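Local coordinates for beta-fructofuranosidase (Bifidobacterium adolescentis, PDB 6NOB), which probably hydrolyses terminal beta-fructofuranosidic bonds such as that of sucrose, at residues Leu85-Val90 and Val164-Val169; His162-Ser165 and Trp171-Leu174. All coordinates share one frame; numbering follows the deposited sequence.

Contacts 1 and 2 meet on strand 159-165, whose last two residues, Val164 and Ser165, belong to both; the contact centres lie about 4 Å apart. Along the chain helix 85-88 comes first, between strands 72-80 and 91-92 of an N-terminal four-stranded sheet; the hairpin follows in the family 32 catalytic domain. Contact 2 pairs strands 159-165 and 172-173 in one propeller sheet; contact 1 sets the helix against the end of 159-165 and the loop that follows. Direct links include a probable hydrogen bond, Val90 N to His173 O at 2.9 Å, and Leu85 O packed on Leu174 CD2. Segment 85-90 of the N-terminal region thus packs against the end of 159-165 and is probably hydrogen-bonded to 172-173.

Contact 1: residues Leu85-Val90 and Val164-Val169; sequences LLDNGV and VSRDLV
Leu86, in the one-turn helix 85-88, and Val164, near the end of the strand 159-165, make the closest backbone approach, 7.2 Å between their CA atoms. Gly89 N closes the helix by bonding to Leu85 O at 2.7 Å, and the chain then turns off at Gly89 with phi 72°, a value that glycine adopts easily. Across the gap, Val164 CG1 reaches the helix backbone, 3.4 Å from Leu86 O. This branch stands between the valine's own N and carbonyl carbon (chi1 78°), which leaves CG2 to face Leu86 CD2 at 4.3 Å. Branched aliphatic chains suit this place: Val164 brings no polar side-chain atom, and its methyls fit the helix surface at Leu86 O and CD2. Beyond the strand, Ser165 and Asp167 shape the loop: Ser165 OG accepts from Asp167 N at 3.0 Å in an ST turn, and Asp167 OD1 accepts from Val169 N at 2.9 Å in an Asx turn. From the start of this loop the extended Arg166 chain runs back to the helix, where NH2 forms a long salt bridge of 3.6 Å to Asp87 OD1, the carboxylate and guanidinium planes 24° apart. Asp87 OD1 has its stronger partner in Arg141, also in a salt bridge. One carboxylate is therefore shared by two arginines, and its negative charge probably steadies both, though the exposed setting should leave the longer bridge weak.

Contact 2: residues His162-Ser165 and Trp171-Leu174; sequences HAVS and WTHL
Val164 and Thr172 form the antiparallel hydrogen-bonded pair of this contact: Thr172 N gives a nearly straight bond to Val164 O (2.8 Å, 169° at the hydrogen), and Val164 N returns one of 2.9 Å to Thr172 O in its carbonyl plane. A third bond, Leu174 N to His162 O at 2.9 Å, extends the ladder past the non-hydrogen-bonded pair of Ala163 and His173. Ser165 CB sits over one face of the Trp171 indole, 3.5 Å from the centroid of its six-membered ring, a CH-pi contact; chi1 of -65° sets the indole anti to its carbonyl carbon and lets CE3 also reach Ala163 CB at 4.0 Å. The small side chains of Ala163 and Ser165 make room for so broad a ring. Phe122 meets the indole edge-to-face. At the other end, Leu174 CD1 lies over one face of the His162 imidazole, toward its rim, 3.6 Å from the centroid, in a CH-pi contact. These strands form a beta hairpin in a sheet of the family 32 propeller, with strand 141-149 beyond 159-165. Replacing Trp171 by an alanine is likely to open a gap beside Ser165 and Ala163 and leave Phe122 without its edge-to-face partner. A water donates to His162 O at 2.8 Å and bonds His173 ND1, in the plane of that ring. Further out, His162 NE2 is hydrogen-bonded to His143 ND1, while Phe145 stacks on the His162 ring.

Contact 1: residues Leu85-Val90 and Val164-Val169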
# COMPACT_ATOMS: atom_id res chain seq x y z
N LEU A 85 -24.16 1.83 6.83
CA LEU A 85 -23.07 0.96 6.38
C LEU A 85 -21.71 1.56 6.69
O LEU A 85 -20.77 0.82 7.01
CB LEU A 85 -23.22 0.70 4.88
CG LEU A 85 -22.43 -0.44 4.24
CD1 LEU A 85 -22.55 -1.71 5.07
CD2 LEU A 85 -22.94 -0.67 2.83
N LEU A 86 -21.58 2.88 6.63
CA LEU A 86 -20.30 3.53 6.90
C LEU A 86 -19.85 3.31 8.33
O LEU A 86 -18.64 3.30 8.61
CB LEU A 86 -20.40 5.03 6.62
CG LEU A 86 -20.10 5.52 5.21
CD1 LEU A 86 -20.30 7.02 5.17
CD2 LEU A 86 -18.69 5.14 4.79
N ASP A 87 -20.79 3.17 9.27
CA ASP A 87 -20.45 2.99 10.67
C ASP A 87 -20.38 1.52 11.08
O ASP A 87 -19.55 1.16 11.91
CB ASP A 87 -21.46 3.72 11.56
CG ASP A 87 -21.47 5.22 11.31
OD1 ASP A 87 -20.38 5.82 11.22
OD2 ASP A 87 -22.58 5.79 11.20
N ASN A 88 -21.25 0.68 10.52
CA ASN A 88 -21.26 -0.73 10.88
C ASN A 88 -20.35 -1.57 10.00
O ASN A 88 -19.77 -2.54 10.49
CB ASN A 88 -22.69 -1.28 10.80
CG ASN A 88 -23.61 -0.62 11.78
OD1 ASN A 88 -23.51 -0.84 12.99
ND2 ASN A 88 -24.52 0.21 11.28
N GLY A 89 -20.23 -1.22 8.73
CA GLY A 89 -19.41 -1.98 7.81
C GLY A 89 -20.04 -3.32 7.45
O GLY A 89 -21.14 -3.67 7.88
N VAL A 90 -19.31 -4.07 6.64
CA VAL A 90 -19.75 -5.40 6.21
C VAL A 90 -19.34 -6.42 7.27
O VAL A 90 -18.52 -6.12 8.15
CB VAL A 90 -19.15 -5.77 4.84
CG1 VAL A 90 -19.61 -4.78 3.77
CG2 VAL A 90 -17.63 -5.84 4.91
N VAL A 164 -12.87 2.32 6.00
CA VAL A 164 -13.09 3.68 6.48
C VAL A 164 -12.70 3.75 7.96
O VAL A 164 -12.74 2.75 8.68
CB VAL A 164 -14.55 4.12 6.26
CG1 VAL A 164 -15.47 3.51 7.31
CG2 VAL A 164 -14.66 5.63 6.24
N SER A 165 -12.30 4.94 8.40
CA SER A 165 -11.78 5.08 9.76
C SER A 165 -11.99 6.51 10.25
O SER A 165 -12.01 7.45 9.45
CB SER A 165 -10.29 4.72 9.83
OG SER A 165 -9.68 5.24 11.00
N ARG A 166 -12.13 6.65 11.56
CA ARG A 166 -12.21 7.95 12.21
C ARG A 166 -10.91 8.37 12.87
O ARG A 166 -10.82 9.51 13.34
CB ARG A 166 -13.33 7.94 13.26
CG ARG A 166 -14.73 7.70 12.71
CD ARG A 166 -15.79 7.94 13.77
NE ARG A 166 -17.14 8.00 13.22
CZ ARG A 166 -17.63 9.03 12.54
NH1 ARG A 166 -16.88 10.10 12.31
NH2 ARG A 166 -18.88 8.99 12.08
N ASP A 167 -9.90 7.50 12.93
CA ASP A 167 -8.67 7.84 13.63
C ASP A 167 -7.40 7.37 12.91
O ASP A 167 -6.32 7.46 13.49
CB ASP A 167 -8.69 7.27 15.06
CG ASP A 167 -8.79 5.75 15.09
OD1 ASP A 167 -8.76 5.11 14.02
OD2 ASP A 167 -8.91 5.20 16.21
N LEU A 168 -7.52 6.86 11.68
CA LEU A 168 -6.40 6.35 10.89
C LEU A 168 -5.75 5.12 11.51
O LEU A 168 -4.73 4.63 11.00
CB LEU A 168 -5.33 7.44 10.68
CG LEU A 168 -5.67 8.58 9.73
CD1 LEU A 168 -4.76 9.77 9.99
CD2 LEU A 168 -5.57 8.12 8.29
N VAL A 169 -6.32 4.61 12.60
CA VAL A 169 -5.78 3.45 13.32
C VAL A 169 -6.74 2.27 13.26
O VAL A 169 -6.34 1.16 12.90
CB VAL A 169 -5.43 3.81 14.78
CG1 VAL A 169 -5.05 2.56 15.55
CG2 VAL A 169 -4.31 4.84 14.82

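Contact 2: residues His162-Ser165 and Trp171-Leu174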
# COMPACT_ATOMS: atom_id res chain seq x y z
N HIS A 162 -12.05 -1.51 0.15
CA HIS A 162 -12.45 -0.24 0.73
C HIS A 162 -12.64 -0.38 2.23
O HIS A 162 -13.32 -1.30 2.70
CB HIS A 162 -13.75 0.27 0.07
CG HIS A 162 -14.09 1.68 0.42
ND1 HIS A 162 -15.33 2.23 0.15
CD2 HIS A 162 -13.37 2.66 1.00
CE1 HIS A 162 -15.36 3.48 0.56
NE2 HIS A 162 -14.18 3.77 1.08
N ALA A 163 -12.05 0.55 2.99
CA ALA A 163 -12.19 0.61 4.43
C ALA A 163 -12.23 2.07 4.86
O ALA A 163 -11.68 2.94 4.19
CB ALA A 163 -11.06 -0.13 5.15
N VAL A 164 -12.87 2.32 6.00
CA VAL A 164 -13.09 3.68 6.48
C VAL A 164 -12.70 3.75 7.96
O VAL A 164 -12.74 2.75 8.68
CB VAL A 164 -14.55 4.12 6.26
CG1 VAL A 164 -15.47 3.51 7.31
CG2 VAL A 164 -14.66 5.63 6.24
N SER A 165 -12.30 4.94 8.40
CA SER A 165 -11.78 5.08 9.76
C SER A 165 -11.99 6.51 10.25
O SER A 165 -12.01 7.45 9.45
CB SER A 165 -10.29 4.72 9.83
OG SER A 165 -9.68 5.24 11.00
N TRP A 171 -10.08 0.42 11.68
CA TRP A 171 -10.68 0.41 10.35
C TRP A 171 -11.98 -0.39 10.34
O TRP A 171 -12.09 -1.44 10.98
CB TRP A 171 -9.69 -0.16 9.33
CG TRP A 171 -8.52 0.75 9.19
CD1 TRP A 171 -7.33 0.66 9.85
CD2 TRP A 171 -8.45 1.93 8.39
NE1 TRP A 171 -6.51 1.70 9.48
CE2 TRP A 171 -7.17 2.49 8.59
CE3 TRP A 171 -9.33 2.55 7.50
CZ2 TRP A 171 -6.76 3.65 7.94
CZ3 TRP A 171 -8.92 3.71 6.86
CH2 TRP A 171 -7.64 4.25 7.08
N THR A 172 -12.96 0.13 9.60
CA THR A 172 -14.24 -0.52 9.38
C THR A 172 -14.33 -0.93 7.91
O THR A 172 -14.14 -0.10 7.02
CB THR A 172 -15.40 0.42 9.73
OG1 THR A 172 -15.42 0.66 11.15
CG2 THR A 172 -16.73 -0.18 9.31
N HIS A 173 -14.61 -2.21 7.67
CA HIS A 173 -14.58 -2.77 6.32
C HIS A 173 -15.85 -2.42 5.56
O HIS A 173 -16.96 -2.50 6.09
CB HIS A 173 -14.42 -4.28 6.37
CG HIS A 173 -13.09 -4.73 6.89
ND1 HIS A 173 -11.95 -4.74 6.12
CD2 HIS A 173 -12.73 -5.20 8.11
CE1 HIS A 173 -10.94 -5.19 6.84
NE2 HIS A 173 -11.38 -5.48 8.05
N LEU A 174 -15.68 -2.05 4.29
CA LEU A 174 -16.78 -1.64 3.41
C LEU A 174 -16.88 -2.61 2.23
O LEU A 174 -16.00 -3.46 2.07
CB LEU A 174 -16.56 -0.20 2.95
CG LEU A 174 -16.76 0.84 4.05
CD1 LEU A 174 -16.55 2.24 3.51
CD2 LEU A 174 -18.14 0.69 4.68
O HOH W 1 -11.78 -3.49 3.56